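Pesticidal crystal protein CRY4AA (Bacillus thuringiensis, PDB 2C9K) kills mosquito larvae by binding to midgut epithelial cells and causing their colloid-osmotic lysis, probably through membrane pores formed by its N-terminal helical domain. Local coordinates at residues Asn148-Phe160 with Tyr182-Thr194. Sequence-based numbering, arbitrary orientation.
Sequences NLHLTVLNQAVKF and YYPVLTKAIEDYT
The carbonyl oxygen of Ile190, a residue that touches Leu151 across the contact, is gripped twice within its own helix: Thr194 N bonds to Ile190 O, and Thr194 OG1 reaches the same oxygen at 2.7 Å, tilted 20° from the carbonyl plane. Between these segments the contact is mainly apolar. They run nearly antiparallel at 154°, the segment axes approach to 9.4 Å, and they mesh as knobs into holes. Leu151 drops among Leu186, Ala189, Ile190 and Tyr193; its CD2 meets Ala189 CB at 3.6 Å, while its CG lies at the edge of the Tyr193 ring, 3.8 Å from Tyr193 CD1. In return Leu186 enters the hole formed by Leu151, Leu154, Asn155 and Val158, its CD2 3.8 Å from Val158 CG2. At the far end Ala157 CB sits over one face of the Tyr182 ring, 3.9 Å from Tyr182 CD1, and Leu154 CD2 comes in obliquely. Helix 103-123 packs against both partners in this N-terminal helical bundle, the presumed pore-forming domain. Asn155 ND2 and Tyr183 OH bond outside the two segments, to Tyr246 O and Asp247 OD2. The interlocking leucines imply that hydrophobic fit carries most of the contact between 148-160 and 182-194.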
# COMPACT_ATOMS: atom_id res chain seq x y z
N ASN A 148 1.50 16.15 0.84
CA ASN A 148 2.16 15.63 -0.34
C ASN A 148 2.43 16.77 -1.31
O ASN A 148 3.54 16.90 -1.83
CB ASN A 148 1.30 14.55 -1.01
CG ASN A 148 1.94 13.97 -2.26
OD1 ASN A 148 1.44 14.15 -3.37
ND2 ASN A 148 3.06 13.27 -2.09
N LEU A 149 1.42 17.59 -1.57
CA LEU A 149 1.62 18.73 -2.47
C LEU A 149 2.79 19.52 -1.91
O LEU A 149 3.73 19.86 -2.63
CB LEU A 149 0.37 19.62 -2.51
CG LEU A 149 -0.84 18.98 -3.20
CD1 LEU A 149 -2.08 19.85 -3.03
CD2 LEU A 149 -0.50 18.77 -4.65
N HIS A 150 2.73 19.79 -0.61
CA HIS A 150 3.79 20.52 0.05
C HIS A 150 5.14 19.88 -0.24
O HIS A 150 6.06 20.55 -0.72
CB HIS A 150 3.56 20.56 1.56
CG HIS A 150 4.50 21.47 2.29
ND1 HIS A 150 5.33 22.35 1.64
CD2 HIS A 150 4.73 21.64 3.61
CE1 HIS A 150 6.04 23.03 2.52
NE2 HIS A 150 5.70 22.62 3.73
N LEU A 151 5.26 18.58 0.03
CA LEU A 151 6.52 17.88 -0.21
C LEU A 151 6.98 17.96 -1.67
O LEU A 151 8.18 17.96 -1.94
CB LEU A 151 6.40 16.41 0.22
CG LEU A 151 6.32 16.12 1.72
CD1 LEU A 151 5.96 14.67 1.97
CD2 LEU A 151 7.66 16.46 2.37
N THR A 152 6.03 18.02 -2.59
CA THR A 152 6.35 18.07 -4.02
C THR A 152 7.01 19.36 -4.48
O THR A 152 7.93 19.34 -5.30
CB THR A 152 5.10 17.83 -4.89
OG1 THR A 152 4.44 16.64 -4.45
CG2 THR A 152 5.50 17.65 -6.33
N VAL A 153 6.55 20.50 -3.96
CA VAL A 153 7.15 21.76 -4.35
C VAL A 153 8.53 21.89 -3.73
O VAL A 153 9.44 22.43 -4.34
CB VAL A 153 6.28 22.97 -3.94
CG1 VAL A 153 7.05 24.26 -4.18
CG2 VAL A 153 5.00 22.98 -4.76
N LEU A 154 8.69 21.40 -2.51
CA LEU A 154 9.99 21.46 -1.86
C LEU A 154 10.99 20.56 -2.61
O LEU A 154 12.12 20.97 -2.87
CB LEU A 154 9.87 21.02 -0.40
CG LEU A 154 9.12 22.02 0.48
CD1 LEU A 154 8.87 21.43 1.86
CD2 LEU A 154 9.94 23.30 0.58
N ASN A 155 10.56 19.35 -2.95
CA ASN A 155 11.42 18.42 -3.67
C ASN A 155 11.80 19.09 -4.97
O ASN A 155 12.94 18.98 -5.43
CB ASN A 155 10.67 17.10 -3.95
CG ASN A 155 11.45 16.17 -4.89
OD1 ASN A 155 11.36 16.28 -6.11
ND2 ASN A 155 12.20 15.24 -4.31
N GLN A 156 10.85 19.81 -5.55
CA GLN A 156 11.06 20.51 -6.81
C GLN A 156 12.04 21.67 -6.62
O GLN A 156 12.98 21.85 -7.40
CB GLN A 156 9.72 21.01 -7.37
CG GLN A 156 9.79 21.50 -8.80
CD GLN A 156 10.68 22.73 -8.97
OE1 GLN A 156 10.31 23.84 -8.58
NE2 GLN A 156 11.86 22.52 -9.54
N ALA A 157 11.81 22.45 -5.57
CA ALA A 157 12.64 23.60 -5.23
C ALA A 157 14.09 23.16 -5.10
O ALA A 157 14.99 23.80 -5.65
CB ALA A 157 12.18 24.23 -3.93
N VAL A 158 14.32 22.08 -4.37
CA VAL A 158 15.67 21.57 -4.20
C VAL A 158 16.29 21.26 -5.55
O VAL A 158 17.41 21.65 -5.83
CB VAL A 158 15.67 20.31 -3.33
CG1 VAL A 158 17.03 19.65 -3.38
CG2 VAL A 158 15.33 20.67 -1.90
N LYS A 159 15.54 20.55 -6.39
CA LYS A 159 16.03 20.18 -7.72
C LYS A 159 16.28 21.43 -8.55
O LYS A 159 17.33 21.56 -9.18
CB LYS A 159 15.01 19.30 -8.45
CG LYS A 159 14.82 17.92 -7.85
CD LYS A 159 13.82 17.13 -8.68
CE LYS A 159 13.52 15.76 -8.09
NZ LYS A 159 12.44 15.10 -8.87
N PHE A 160 15.30 22.33 -8.55
CA PHE A 160 15.37 23.58 -9.29
C PHE A 160 16.66 24.35 -9.01
O PHE A 160 17.33 24.85 -9.92
CB PHE A 160 14.16 24.45 -8.95
CG PHE A 160 14.10 25.72 -9.73
CD1 PHE A 160 13.82 25.70 -11.09
CD2 PHE A 160 14.36 26.95 -9.12
CE1 PHE A 160 13.80 26.88 -11.83
CE2 PHE A 160 14.34 28.13 -9.85
CZ PHE A 160 14.06 28.10 -11.21
N TYR A 182 16.23 24.69 0.50
CA TYR A 182 15.14 23.99 1.16
C TYR A 182 15.43 22.54 1.53
O TYR A 182 14.54 21.86 2.04
CB TYR A 182 13.88 24.01 0.29
CG TYR A 182 13.40 25.39 -0.09
CD1 TYR A 182 14.06 26.14 -1.05
CD2 TYR A 182 12.26 25.93 0.51
CE1 TYR A 182 13.60 27.40 -1.42
CE2 TYR A 182 11.79 27.19 0.14
CZ TYR A 182 12.47 27.92 -0.82
OH TYR A 182 12.01 29.16 -1.20
N TYR A 183 16.64 22.05 1.30
CA TYR A 183 16.93 20.66 1.62
C TYR A 183 16.84 20.29 3.10
O TYR A 183 16.40 19.20 3.43
CB TYR A 183 18.29 20.22 1.07
CG TYR A 183 18.47 18.73 1.17
CD1 TYR A 183 17.49 17.86 0.68
CD2 TYR A 183 19.59 18.17 1.79
CE1 TYR A 183 17.61 16.49 0.81
CE2 TYR A 183 19.72 16.79 1.92
CZ TYR A 183 18.72 15.96 1.42
OH TYR A 183 18.82 14.61 1.55
N PRO A 184 17.28 21.18 4.00
CA PRO A 184 17.16 20.80 5.40
C PRO A 184 15.68 20.75 5.79
O PRO A 184 15.27 19.96 6.64
CB PRO A 184 17.92 21.90 6.12
CG PRO A 184 18.97 22.28 5.12
CD PRO A 184 18.17 22.34 3.85
N VAL A 185 14.90 21.60 5.14
CA VAL A 185 13.46 21.68 5.40
C VAL A 185 12.68 20.55 4.73
O VAL A 185 11.69 20.06 5.28
CB VAL A 185 12.89 23.03 4.91
CG1 VAL A 185 11.39 23.08 5.12
CG2 VAL A 185 13.57 24.16 5.63
N LEU A 186 13.12 20.16 3.53
CA LEU A 186 12.47 19.09 2.77
C LEU A 186 12.49 17.85 3.63
O LEU A 186 11.49 17.16 3.82
CB LEU A 186 13.23 18.82 1.48
CG LEU A 186 12.86 17.58 0.67
CD1 LEU A 186 11.39 17.62 0.30
CD2 LEU A 186 13.72 17.52 -0.58
N THR A 187 13.68 17.58 4.16
CA THR A 187 13.90 16.45 5.03
C THR A 187 12.95 16.47 6.23
O THR A 187 12.14 15.57 6.39
CB THR A 187 15.38 16.46 5.48
OG1 THR A 187 16.21 16.14 4.35
CG2 THR A 187 15.62 15.46 6.61
N LYS A 188 13.05 17.51 7.07
CA LYS A 188 12.20 17.63 8.25
C LYS A 188 10.72 17.47 7.92
O LYS A 188 9.95 16.97 8.74
CB LYS A 188 12.42 18.98 8.93
CG LYS A 188 12.69 18.90 10.43
CD LYS A 188 13.91 18.04 10.72
CE LYS A 188 14.46 18.24 12.14
NZ LYS A 188 14.99 19.64 12.35
N ALA A 189 10.32 17.89 6.72
CA ALA A 189 8.93 17.79 6.28
C ALA A 189 8.55 16.34 5.99
O ALA A 189 7.41 15.92 6.24
CB ALA A 189 8.71 18.65 5.04
N ILE A 190 9.50 15.58 5.43
CA ILE A 190 9.29 14.17 5.12
C ILE A 190 9.14 13.42 6.43
O ILE A 190 8.29 12.54 6.58
CB ILE A 190 10.49 13.56 4.34
CG1 ILE A 190 10.52 14.10 2.91
CG2 ILE A 190 10.41 12.05 4.35
CD1 ILE A 190 11.73 13.66 2.12
N GLU A 191 9.98 13.79 7.40
CA GLU A 191 9.95 13.15 8.70
C GLU A 191 8.68 13.49 9.48
O GLU A 191 7.98 12.59 9.94
CB GLU A 191 11.18 13.53 9.51
CG GLU A 191 11.23 12.86 10.88
CD GLU A 191 12.53 13.11 11.61
OE1 GLU A 191 13.60 12.95 10.99
OE2 GLU A 191 12.48 13.47 12.80
N ASP A 192 8.39 14.78 9.63
CA ASP A 192 7.21 15.19 10.38
C ASP A 192 5.91 14.68 9.81
O ASP A 192 5.07 14.15 10.53
CB ASP A 192 7.16 16.71 10.49
CG ASP A 192 8.27 17.26 11.35
OD1 ASP A 192 8.90 16.48 12.09
OD2 ASP A 192 8.50 18.49 11.29
N TYR A 193 5.73 14.85 8.51
CA TYR A 193 4.52 14.40 7.84
C TYR A 193 4.33 12.89 7.98
O TYR A 193 3.23 12.41 8.24
CB TYR A 193 4.55 14.81 6.38
CG TYR A 193 4.30 16.29 6.19
CD1 TYR A 193 4.77 16.96 5.06
CD2 TYR A 193 3.56 17.02 7.13
CE1 TYR A 193 4.51 18.32 4.87
CE2 TYR A 193 3.30 18.37 6.94
CZ TYR A 193 3.77 19.01 5.82
OH TYR A 193 3.49 20.35 5.62
N THR A 194 5.41 12.13 7.82
CA THR A 194 5.34 10.69 7.96
C THR A 194 4.87 10.32 9.36
O THR A 194 3.86 9.66 9.52
CB THR A 194 6.71 10.03 7.70
OG1 THR A 194 7.03 10.13 6.30
CG2 THR A 194 6.67 8.56 8.09